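Local coordinates for protein STU0660 (Streptococcus thermophilus, PDB 3ZTH) that probably binds DNA as one of the large Csn2 proteins of CRISPR-mediated bacterial immunity, and carries bound magnesium ions, at residues T295-P298 and Y299-T302; I320-L324 and F325-Y329. All coordinates share one frame; numbering follows the deposited sequence.

Contact 1: T295-P298 and Y299-T302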
loop_
_atom_site.group_PDB
_atom_site.type_symbol
_atom_site.label_atom_id
_atom_site.label_comp_id
_atom_site.label_asym_id
_atom_site.label_seq_id
_atom_site.Cartn_x
_atom_site.Cartn_y
_atom_site.Cartn_z
ATOM N N THR A 295 -22.582 -37.163 -32.004
ATOM C CA THR A 295 -21.893 -36.510 -33.104
ATOM C C THR A 295 -22.580 -35.238 -33.588
ATOM O O THR A 295 -21.945 -34.206 -33.773
ATOM C CB THR A 295 -21.803 -37.457 -34.316
ATOM O OG1 THR A 295 -20.992 -38.588 -33.978
ATOM C CG2 THR A 295 -21.227 -36.730 -35.531
ATOM N N VAL A 296 -23.889 -35.333 -33.782
ATOM C CA VAL A 296 -24.690 -34.245 -34.323
ATOM C C VAL A 296 -25.231 -33.174 -33.388
ATOM O O VAL A 296 -25.404 -32.022 -33.804
ATOM C CB VAL A 296 -25.883 -34.825 -35.117
ATOM C CG1 VAL A 296 -26.767 -33.710 -35.598
ATOM C CG2 VAL A 296 -25.386 -35.632 -36.292
ATOM N N THR A 297 -25.511 -33.531 -32.141
ATOM C CA THR A 297 -26.067 -32.558 -31.207
ATOM C C THR A 297 -25.438 -31.160 -31.234
ATOM O O THR A 297 -26.147 -30.157 -31.227
ATOM C CB THR A 297 -26.033 -33.087 -29.772
ATOM O OG1 THR A 297 -26.933 -34.199 -29.662
ATOM C CG2 THR A 297 -26.458 -32.014 -28.805
ATOM N N PRO A 298 -24.100 -31.073 -31.259
ATOM C CA PRO A 298 -23.467 -29.749 -31.285
ATOM C C PRO A 298 -23.876 -28.890 -32.493
ATOM O O PRO A 298 -23.743 -27.662 -32.464
ATOM C CB PRO A 298 -21.976 -30.085 -31.298
ATOM C CG PRO A 298 -21.928 -31.375 -30.549
ATOM C CD PRO A 298 -23.088 -32.135 -31.125
ATOM N N TYR A 299 -24.375 -29.529 -33.546
ATOM C CA TYR A 299 -24.769 -28.800 -34.749
ATOM C C TYR A 299 -26.265 -28.586 -34.927
ATOM O O TYR A 299 -26.692 -28.087 -35.957
ATOM C CB TYR A 299 -24.224 -29.512 -35.987
ATOM C CG TYR A 299 -22.725 -29.595 -35.999
ATOM C CD1 TYR A 299 -21.948 -28.464 -36.250
ATOM C CD2 TYR A 299 -22.075 -30.795 -35.704
ATOM C CE1 TYR A 299 -20.549 -28.523 -36.203
ATOM C CE2 TYR A 299 -20.680 -30.867 -35.652
ATOM C CZ TYR A 299 -19.926 -29.730 -35.901
ATOM O OH TYR A 299 -18.557 -29.803 -35.837
ATOM N N LEU A 300 -27.064 -28.951 -33.933
ATOM C CA LEU A 300 -28.507 -28.789 -34.039
ATOM C C LEU A 300 -28.922 -27.336 -33.893
ATOM O O LEU A 300 -28.195 -26.535 -33.319
ATOM C CB LEU A 300 -29.200 -29.636 -32.970
ATOM C CG LEU A 300 -28.882 -31.129 -33.090
ATOM C CD1 LEU A 300 -29.464 -31.896 -31.919
ATOM C CD2 LEU A 300 -29.439 -31.651 -34.415
ATOM N N LEU A 301 -30.094 -26.997 -34.421
ATOM C CA LEU A 301 -30.625 -25.637 -34.325
ATOM C C LEU A 301 -29.645 -24.604 -34.876
ATOM O O LEU A 301 -29.511 -23.510 -34.334
ATOM C CB LEU A 301 -30.945 -25.304 -32.863
ATOM C CG LEU A 301 -31.460 -26.473 -32.013
ATOM C CD1 LEU A 301 -31.643 -26.015 -30.571
ATOM C CD2 LEU A 301 -32.760 -27.006 -32.579
ATOM N N THR A 302 -28.959 -24.951 -35.953
ATOM C CA THR A 302 -28.002 -24.026 -36.539
ATOM C C THR A 302 -28.148 -23.931 -38.045
ATOM O O THR A 302 -27.934 -24.918 -38.755
ATOM C CB THR A 302 -26.532 -24.445 -36.255
ATOM O OG1 THR A 302 -26.322 -24.588 -34.847
ATOM C CG2 THR A 302 -25.579 -23.389 -36.784
#

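Contact 2: I320-L324 and F325-Y329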
loop_
_atom_site.group_PDB
_atom_site.type_symbol
_atom_site.label_atom_id
_atom_site.label_comp_id
_atom_site.label_asym_id
_atom_site.label_seq_id
_atom_site.Cartn_x
_atom_site.Cartn_y
_atom_site.Cartn_z
ATOM N N ILE A 320 -33.566 -35.193 -39.015
ATOM C CA ILE A 320 -34.735 -35.618 -38.267
ATOM C C ILE A 320 -34.793 -34.921 -36.914
ATOM O O ILE A 320 -35.841 -34.387 -36.529
ATOM C CB ILE A 320 -34.754 -37.164 -38.093
ATOM C CG1 ILE A 320 -34.899 -37.828 -39.466
ATOM C CG2 ILE A 320 -35.907 -37.580 -37.212
ATOM C CD1 ILE A 320 -34.811 -39.347 -39.453
ATOM N N LEU A 321 -33.667 -34.899 -36.201
ATOM C CA LEU A 321 -33.632 -34.257 -34.893
ATOM C C LEU A 321 -34.029 -32.801 -34.997
ATOM O O LEU A 321 -34.855 -32.320 -34.212
ATOM C CB LEU A 321 -32.248 -34.383 -34.255
ATOM C CG LEU A 321 -31.958 -35.766 -33.665
ATOM C CD1 LEU A 321 -30.530 -35.815 -33.164
ATOM C CD2 LEU A 321 -32.940 -36.072 -32.535
ATOM N N ASN A 322 -33.456 -32.092 -35.962
ATOM C CA ASN A 322 -33.809 -30.690 -36.133
ATOM C C ASN A 322 -35.317 -30.549 -36.271
ATOM O O ASN A 322 -35.932 -29.700 -35.633
ATOM C CB ASN A 322 -33.119 -30.108 -37.358
ATOM C CG ASN A 322 -31.923 -29.273 -36.994
ATOM O OD1 ASN A 322 -31.115 -28.918 -37.853
ATOM N ND2 ASN A 322 -31.801 -28.945 -35.708
ATOM N N GLN A 323 -35.912 -31.398 -37.098
ATOM C CA GLN A 323 -37.350 -31.368 -37.302
ATOM C C GLN A 323 -38.112 -31.524 -35.982
ATOM O O GLN A 323 -39.128 -30.860 -35.771
ATOM C CB GLN A 323 -37.763 -32.465 -38.287
ATOM C CG GLN A 323 -39.231 -32.418 -38.640
ATOM C CD GLN A 323 -39.602 -33.311 -39.806
ATOM O OE1 GLN A 323 -40.775 -33.400 -40.177
ATOM N NE2 GLN A 323 -38.608 -33.976 -40.397
ATOM N N LEU A 324 -37.621 -32.389 -35.092
ATOM C CA LEU A 324 -38.268 -32.610 -33.797
ATOM C C LEU A 324 -38.267 -31.353 -32.946
ATOM O O LEU A 324 -39.032 -31.238 -31.988
ATOM C CB LEU A 324 -37.577 -33.730 -33.020
ATOM C CG LEU A 324 -37.647 -35.133 -33.619
ATOM C CD1 LEU A 324 -37.198 -36.111 -32.559
ATOM C CD2 LEU A 324 -39.068 -35.479 -34.069
ATOM N N PHE A 325 -37.390 -30.419 -33.285
ATOM C CA PHE A 325 -37.306 -29.160 -32.565
ATOM C C PHE A 325 -37.917 -28.070 -33.434
ATOM O O PHE A 325 -37.846 -26.889 -33.123
ATOM C CB PHE A 325 -35.849 -28.832 -32.237
ATOM C CG PHE A 325 -35.286 -29.654 -31.111
ATOM C CD1 PHE A 325 -35.695 -29.433 -29.802
ATOM C CD2 PHE A 325 -34.358 -30.657 -31.358
ATOM C CE1 PHE A 325 -35.189 -30.200 -28.758
ATOM C CE2 PHE A 325 -33.849 -31.426 -30.321
ATOM C CZ PHE A 325 -34.263 -31.198 -29.018
ATOM N N HIS A 326 -38.529 -28.489 -34.529
ATOM C CA HIS A 326 -39.157 -27.560 -35.441
ATOM C C HIS A 326 -38.147 -26.576 -36.020
ATOM O O HIS A 326 -38.496 -25.443 -36.350
ATOM C CB HIS A 326 -40.278 -26.805 -34.728
ATOM C CG HIS A 326 -41.361 -27.695 -34.209
ATOM N ND1 HIS A 326 -42.091 -28.530 -35.027
ATOM C CD2 HIS A 326 -41.827 -27.896 -32.953
ATOM C CE1 HIS A 326 -42.960 -29.208 -34.298
ATOM N NE2 HIS A 326 -42.821 -28.843 -33.037
ATOM N N PHE A 327 -36.892 -26.999 -36.128
ATOM C CA PHE A 327 -35.876 -26.138 -36.712
ATOM C C PHE A 327 -35.792 -26.560 -38.175
ATOM O O PHE A 327 -35.706 -27.755 -38.477
ATOM C CB PHE A 327 -34.530 -26.330 -36.026
ATOM C CG PHE A 327 -33.556 -25.223 -36.301
ATOM C CD1 PHE A 327 -33.707 -23.984 -35.693
ATOM C CD2 PHE A 327 -32.504 -25.404 -37.193
ATOM C CE1 PHE A 327 -32.825 -22.946 -35.971
ATOM C CE2 PHE A 327 -31.620 -24.368 -37.474
ATOM C CZ PHE A 327 -31.779 -23.144 -36.865
ATOM N N SER A 328 -35.802 -25.579 -39.072
ATOM C CA SER A 328 -35.789 -25.822 -40.516
ATOM C C SER A 328 -34.499 -26.261 -41.224
ATOM O O SER A 328 -34.562 -26.821 -42.320
ATOM C CB SER A 328 -36.322 -24.582 -41.235
ATOM O OG SER A 328 -35.444 -23.477 -41.048
ATOM N N TYR A 329 -33.334 -26.014 -40.639
ATOM C CA TYR A 329 -32.100 -26.407 -41.318
ATOM C C TYR A 329 -32.043 -27.873 -41.740
ATOM O O TYR A 329 -32.494 -28.762 -41.015
ATOM C CB TYR A 329 -30.877 -26.111 -40.458
ATOM C CG TYR A 329 -29.597 -26.420 -41.192
ATOM C CD1 TYR A 329 -29.104 -25.541 -42.164
ATOM C CD2 TYR A 329 -28.906 -27.611 -40.962
ATOM C CE1 TYR A 329 -27.959 -25.841 -42.889
ATOM C CE2 TYR A 329 -27.753 -27.925 -41.684
ATOM C CZ TYR A 329 -27.286 -27.035 -42.646
ATOM O OH TYR A 329 -26.146 -27.329 -43.353
#

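Contact 1: T295-P298 and Y299-T302
V296 turns its CG1 branch opposite the backbone nitrogen (chi1 176°), while L300 swings CG opposite its own carbonyl carbon, beside its N (chi1 -60°); these two choices bring V296 CG1 and L300 CD2 to 3.6 Å, the side chains crossing at about a right angle. The other leucine branch turns toward T297, where L300 CD1 lies 3.5 Å from T297 CA, and L300 CG is 3.4 Å from T297 O. A branched apolar chain suits this place, because one methyl meets the valine and the other covers the turn backbone.

Beneath these side chains the chain makes a tight 3-10 turn. Y299 N donates to V296 O at 2.7 Å, and L300 N follows with a nearly straight bond to T297 O at 3.1 Å (N-H...O angle 171°). P298 has no N-H to offer and a ring that restricts its backbone, so it fits a place where the helix gives way to a tighter turn. T297 is buried, and its hydroxyl is satisfied by a hydrogen bond to L293 O one turn back.

The Y299 ring receives T295 O at its edge, with Y299 CD2 3.9 Å from that oxygen, and packs beside Q26 and D240, both ligands of a bound magnesium ion. P298 O accepts a hydrogen bond from Q26 NE2, linking the turn to the metal site. The whole turn closes helix 286-296, with V296 and L300 against L318 of helix 312-324, and T297 and L300 against I256 of strand 254-257.

Contact 2: I320-L324 and F325-Y329
N322 O and the backbone N-H groups of F325 and F327 make up the first group of interactions, the polar ones. F327 N donates to N322 O at 2.9 Å with an N-H...O angle of 165°, and F325 N reaches the same oxygen, also at 2.9 Å, from the opposite face of the carbonyl plane. Two donors thus hold one acceptor. F325 N also has a weak, longer bond to L321 O, while H326 N donates to Q323 O at 2.7 Å.

The pairs F327 N to N322 O and H326 N to Q323 O define a Schellman motif that ends helix 312-324. Its C-prime residue, H326, takes the left-handed backbone conformation (phi 61°). Glycine is common at such a position; the histidine here is exposed, and L324 O lies over one face of its ring.

The remaining contacts are made by side chains, most of them aromatic. With CG turned opposite its carbonyl carbon (chi1 -75°), F325 lays its ring back along the last helical turn, and F325 CD2 comes to 3.3 Å from L321 O. Beyond the helix, the same ring meets that of Y265. F327 and the buried N322 side chain lie alongside each other and point the same way; F327 CD2 is 3.9 Å from N322 CG. Y329 lies near the end of the N322 side chain, a compact flat group that fits among the aromatic residues. On helix 267-277, L321 touches V274 and L324 touches R273.

Contact 1 comes first along the chain and contact 2 follows, each at the C-terminal end of a helix: 286-296 for the first, 312-324 for the second. Their centres lie about 10 Å apart, on the same side of the chain's centre, and they touch directly. N322 packs on L301 and L300, F327 lies against L301 and T302, and Y329 meets the T302 backbone. The loops that leave the two consecutive helices are therefore packed together. Contact 1 is the one beside the magnesium site, with the Y299 side chain about 5 Å from the ion, whereas the Y329 side chain of contact 2 is about 13 Å from it.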